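PDB 6AII: beta-agarase from Persicobacter, which probably hydrolyses the beta-1,4 linkages of agarose as a GH16 family glycoside hydrolase, releasing neoagarobiose. Local coordinates for residues V130-V135 and E150-L155; A170-L175 and G201-E206. One frame throughout, in Å; residues are numbered along the deposited sequence.

Contacts 1 and 2 lie in the same sheet of the beta sandwich, with centres about 11 Å apart. Strand 144-151 of contact 1 is the direct neighbour of strand 173-181 of contact 2. Two hydrogen bonds join them, one between side chains (Glu150 OE1 to His174 ND1) and one from a side chain to a backbone oxygen (Asn151 ND2 to His172 O), each 2.7 Å. Glu150 closes an E-x-D-x-x-E signature, which fits the catalytic motif of GH16 enzymes. In relatives the last glutamate of that motif acts as acid/base, so contact 1 probably holds part of the active site. Contact 2 would then give second-shell support: His174, stacked on Trp203, probably helps to position Glu150.

Contact 1 of 2, residues V130-V135 and E150-L155; sequences VFANNV and ENYGGL
The backbone O of Asn151 is gripped by two groups of the facing strand. Asn133 N gives it a nearly straight hydrogen bond of 2.7 Å (173° at the hydrogen). The CA-H of Ala132 adds a contact, with Ala132 CA 3.3 Å from Asn151 O. The return bond, Asn151 N to Asn133 O, is longer at 3.2 Å. Asn133 and Asn151 thus form the hydrogen-bonded antiparallel pair of a beta hairpin, and Asn134 and Glu150 the next, non-hydrogen-bonded pair. On that pair's face, Asn134 OD1 rests 3.6 Å from Glu150 CB. One water ties this face together, donating to Asn134 OD1 and Glu150 OE2 and also bonded to Tyr152 OH. Ala132 CB meets the Tyr152 ring obliquely, 3.9 Å from CE1. Asn151 also makes an Asx turn: its CG is anti to its own N (chi1 165°), and OD1 takes Gly153 N at 2.9 Å from above the amide plane. Asn133 ND2 bonds only weakly to Phe131 O. The other ends are held by neighbours: Asn151 ND2 by His172 O, Glu150 OE1 by His174, Asn133 OD1 by Ala127 N. In the sheet, strand 280-287 runs beside 132-139 and strand 173-181 beside 144-151, while Asn133 packs on Met313 of strand 312-325 in the other sheet of the sandwich.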
# COMPACT_ATOMS: atom_id res chain seq x y z
N VAL A 130 -6.86 12.64 7.21
CA VAL A 130 -6.18 13.17 6.03
C VAL A 130 -4.70 12.77 6.07
O VAL A 130 -3.84 13.59 6.53
CB VAL A 130 -6.37 14.69 5.89
CG1 VAL A 130 -5.80 15.18 4.57
CG2 VAL A 130 -7.87 14.95 5.89
N PHE A 131 -4.40 11.53 5.62
CA PHE A 131 -3.02 11.10 5.48
C PHE A 131 -2.99 9.87 4.58
O PHE A 131 -4.05 9.24 4.37
CB PHE A 131 -2.34 10.84 6.84
CG PHE A 131 -2.94 9.90 7.84
CD1 PHE A 131 -3.03 8.53 7.59
CD2 PHE A 131 -3.44 10.38 9.05
CE1 PHE A 131 -3.60 7.67 8.53
CE2 PHE A 131 -3.96 9.52 9.99
CZ PHE A 131 -4.06 8.17 9.73
N ALA A 132 -1.81 9.48 4.15
CA ALA A 132 -1.62 8.34 3.25
C ALA A 132 -1.70 7.03 4.03
O ALA A 132 -1.18 6.93 5.14
CB ALA A 132 -0.32 8.41 2.53
N ASN A 133 -2.45 6.07 3.44
CA ASN A 133 -2.62 4.74 3.95
C ASN A 133 -2.09 3.81 2.84
O ASN A 133 -2.69 3.73 1.78
CB ASN A 133 -4.09 4.45 4.23
CG ASN A 133 -4.72 5.27 5.32
OD1 ASN A 133 -5.16 4.63 6.30
ND2 ASN A 133 -4.88 6.61 5.12
N ASN A 134 -0.96 3.12 3.08
CA ASN A 134 -0.21 2.48 2.01
C ASN A 134 -0.01 0.97 2.30
O ASN A 134 0.26 0.59 3.41
CB ASN A 134 1.17 3.08 1.88
CG ASN A 134 1.19 4.54 1.48
OD1 ASN A 134 0.35 5.01 0.71
ND2 ASN A 134 2.19 5.22 2.02
N VAL A 135 -0.13 0.19 1.26
CA VAL A 135 0.19 -1.24 1.24
C VAL A 135 1.04 -1.46 -0.02
O VAL A 135 0.59 -1.22 -1.14
CB VAL A 135 -1.05 -2.14 1.20
CG1 VAL A 135 -0.62 -3.60 1.31
CG2 VAL A 135 -2.04 -1.81 2.29
N GLU A 150 -2.17 2.82 -2.61
CA GLU A 150 -1.84 4.09 -2.02
C GLU A 150 -3.13 4.89 -2.03
O GLU A 150 -3.77 5.06 -3.07
CB GLU A 150 -0.73 4.90 -2.73
CG GLU A 150 0.53 4.12 -2.92
CD GLU A 150 1.57 4.98 -3.64
OE1 GLU A 150 1.74 4.70 -4.83
OE2 GLU A 150 2.12 5.97 -3.02
N ASN A 151 -3.55 5.29 -0.85
CA ASN A 151 -4.82 5.96 -0.68
C ASN A 151 -4.63 7.05 0.36
O ASN A 151 -3.71 6.92 1.19
CB ASN A 151 -5.86 4.94 -0.23
CG ASN A 151 -7.12 5.55 0.33
OD1 ASN A 151 -7.14 5.84 1.52
ND2 ASN A 151 -8.00 5.95 -0.55
N TYR A 152 -5.42 8.10 0.27
CA TYR A 152 -5.19 9.27 1.06
C TYR A 152 -6.24 9.54 2.11
O TYR A 152 -6.39 10.70 2.59
CB TYR A 152 -4.98 10.42 0.07
CG TYR A 152 -3.69 10.20 -0.68
CD1 TYR A 152 -2.46 10.51 -0.10
CD2 TYR A 152 -3.70 9.53 -1.88
CE1 TYR A 152 -1.28 10.24 -0.77
CE2 TYR A 152 -2.53 9.23 -2.55
CZ TYR A 152 -1.32 9.58 -1.98
OH TYR A 152 -0.15 9.23 -2.60
N GLY A 153 -7.04 8.57 2.52
CA GLY A 153 -7.82 8.66 3.73
C GLY A 153 -9.19 9.33 3.51
O GLY A 153 -9.90 9.10 2.51
N GLY A 154 -9.54 10.15 4.48
CA GLY A 154 -10.87 10.72 4.55
C GLY A 154 -10.92 12.18 4.15
O GLY A 154 -9.95 12.75 3.70
N LEU A 155 -12.07 12.82 4.39
CA LEU A 155 -12.25 14.19 3.93
C LEU A 155 -11.92 15.23 5.01
O LEU A 155 -11.87 16.40 4.68
CB LEU A 155 -13.72 14.35 3.49
CG LEU A 155 -14.16 13.46 2.35
CD1 LEU A 155 -15.64 13.73 2.05
CD2 LEU A 155 -13.34 13.70 1.10
O HOH W 1 1.21 7.20 -0.83

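Contact 2 of 2, residues A170-L175 and G201-E206; sequences AKHIHL and GTWYYE
His174 and Trp203 make the tightly packed part of this short antiparallel ladder, in an aromatic cluster with His172 and Tyr205. Their rings make an offset stack, the centroids of the His174 ring and the Trp203 six-membered ring 4.1 Å apart and the planes 21° apart. His174 CD2 sits 3.4 Å from Trp203 CE2. His174 CG is anti to the backbone N (chi1 -169°), and CB lies over the face of the Trp203 six-membered ring. His172 and Trp203 form an offset edge-to-face pair, the edge of Trp203 toward the His172 face, with planes at 89°. Backbone bonds fix the register, Ile173 N to Tyr204 O and Leu175 N to Thr202 O. On the face of Ile173 and Tyr204, Leu175 CD1 lies alongside Tyr204 CB at 3.8 Å, with strands 228-233 and 236-242 packed beyond.

The packing is looser around Lys171 and Tyr205, both partly exposed. Lys171 runs extended beside Tyr205, with CE over the ring face and NZ in an off-centre cation-pi contact 4.3 Å from the ring centroid. A water accepts from Glu206 N and probably donates to Lys171 O. With ND1 taken by Glu150, His174 NE2 bonds a second water at 2.8 Å, shared with Thr202 OG1 at 2.7 Å.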
# COMPACT_ATOMS: atom_id res chain seq x y z
N ALA A 170 -9.07 11.49 -1.75
CA ALA A 170 -9.69 10.46 -0.91
C ALA A 170 -10.42 9.45 -1.79
O ALA A 170 -10.64 8.32 -1.34
CB ALA A 170 -10.66 11.10 0.08
N LYS A 171 -10.87 9.80 -2.97
CA LYS A 171 -11.71 8.89 -3.69
C LYS A 171 -10.91 7.80 -4.42
O LYS A 171 -11.49 6.82 -4.89
CB LYS A 171 -12.62 9.62 -4.66
CG LYS A 171 -11.94 10.17 -5.89
CD LYS A 171 -12.91 11.06 -6.68
CE LYS A 171 -12.29 11.64 -7.92
NZ LYS A 171 -13.37 12.41 -8.64
N HIS A 172 -9.61 7.98 -4.53
CA HIS A 172 -8.78 7.12 -5.35
C HIS A 172 -8.06 6.04 -4.53
O HIS A 172 -7.91 6.07 -3.29
CB HIS A 172 -7.73 7.92 -6.09
CG HIS A 172 -8.21 8.82 -7.11
ND1 HIS A 172 -8.53 10.13 -6.82
CD2 HIS A 172 -8.52 8.66 -8.39
CE1 HIS A 172 -8.98 10.68 -7.88
NE2 HIS A 172 -8.96 9.84 -8.88
N ILE A 173 -7.73 5.00 -5.26
CA ILE A 173 -6.69 4.01 -4.84
C ILE A 173 -5.69 3.97 -5.99
O ILE A 173 -6.03 3.57 -7.10
CB ILE A 173 -7.26 2.63 -4.50
CG1 ILE A 173 -8.20 2.67 -3.29
CG2 ILE A 173 -6.12 1.64 -4.19
CD1 ILE A 173 -9.02 1.40 -3.10
N HIS A 174 -4.43 4.27 -5.70
CA HIS A 174 -3.37 4.16 -6.68
C HIS A 174 -2.93 2.70 -6.85
O HIS A 174 -2.62 2.09 -5.88
CB HIS A 174 -2.20 5.03 -6.24
CG HIS A 174 -1.15 5.22 -7.29
ND1 HIS A 174 0.22 5.16 -6.99
CD2 HIS A 174 -1.26 5.48 -8.61
CE1 HIS A 174 0.90 5.42 -8.11
NE2 HIS A 174 0.04 5.66 -9.09
N LEU A 175 -2.99 2.16 -8.09
CA LEU A 175 -2.63 0.79 -8.41
C LEU A 175 -1.43 0.91 -9.37
O LEU A 175 -1.62 1.35 -10.51
CB LEU A 175 -3.79 0.05 -9.10
CG LEU A 175 -5.11 0.09 -8.35
CD1 LEU A 175 -6.20 -0.55 -9.23
CD2 LEU A 175 -4.98 -0.63 -6.98
N GLY A 201 -5.35 4.80 -16.22
CA GLY A 201 -6.21 4.13 -15.27
C GLY A 201 -5.53 3.83 -13.94
O GLY A 201 -6.18 3.26 -13.05
N THR A 202 -4.28 4.27 -13.72
CA THR A 202 -3.55 3.88 -12.51
C THR A 202 -4.19 4.49 -11.24
O THR A 202 -3.93 3.99 -10.13
CB THR A 202 -2.06 4.27 -12.56
OG1 THR A 202 -2.00 5.70 -12.68
CG2 THR A 202 -1.32 3.55 -13.66
N TRP A 203 -4.96 5.57 -11.31
CA TRP A 203 -5.58 6.09 -10.13
C TRP A 203 -7.06 5.66 -10.16
O TRP A 203 -7.93 6.23 -10.84
CB TRP A 203 -5.47 7.61 -10.08
CG TRP A 203 -4.09 8.10 -9.74
CD1 TRP A 203 -3.04 8.36 -10.58
CD2 TRP A 203 -3.59 8.29 -8.42
NE1 TRP A 203 -1.94 8.73 -9.87
CE2 TRP A 203 -2.25 8.71 -8.53
CE3 TRP A 203 -4.14 8.11 -7.15
CZ2 TRP A 203 -1.47 8.96 -7.42
CZ3 TRP A 203 -3.36 8.35 -6.04
CH2 TRP A 203 -2.05 8.80 -6.18
N TYR A 204 -7.27 4.51 -9.55
CA TYR A 204 -8.61 3.86 -9.55
C TYR A 204 -9.60 4.66 -8.72
O TYR A 204 -9.32 5.08 -7.58
CB TYR A 204 -8.50 2.46 -8.93
CG TYR A 204 -9.81 1.71 -8.90
CD1 TYR A 204 -10.20 1.04 -10.02
CD2 TYR A 204 -10.65 1.80 -7.81
CE1 TYR A 204 -11.43 0.39 -10.07
CE2 TYR A 204 -11.85 1.11 -7.82
CZ TYR A 204 -12.22 0.42 -8.95
OH TYR A 204 -13.46 -0.16 -9.04
N TYR A 205 -10.82 4.83 -9.25
CA TYR A 205 -11.93 5.37 -8.43
C TYR A 205 -13.25 4.90 -9.08
O TYR A 205 -13.22 4.32 -10.14
CB TYR A 205 -11.91 6.89 -8.19
CG TYR A 205 -12.28 7.73 -9.39
CD1 TYR A 205 -11.38 7.95 -10.42
CD2 TYR A 205 -13.54 8.31 -9.44
CE1 TYR A 205 -11.73 8.71 -11.53
CE2 TYR A 205 -13.88 9.12 -10.52
CZ TYR A 205 -12.96 9.36 -11.51
OH TYR A 205 -13.25 10.11 -12.64
N GLU A 206 -14.32 5.05 -8.34
CA GLU A 206 -15.68 4.66 -8.77
C GLU A 206 -16.59 5.86 -8.63
O GLU A 206 -16.62 6.53 -7.56
CB GLU A 206 -16.18 3.53 -7.89
CG GLU A 206 -15.40 2.27 -8.10
CD GLU A 206 -15.81 1.17 -7.13
OE1 GLU A 206 -16.80 1.37 -6.42
OE2 GLU A 206 -15.13 0.15 -7.08
O HOH W 2 -14.06 6.13 -5.62
O HOH W 3 0.52 6.27 -11.75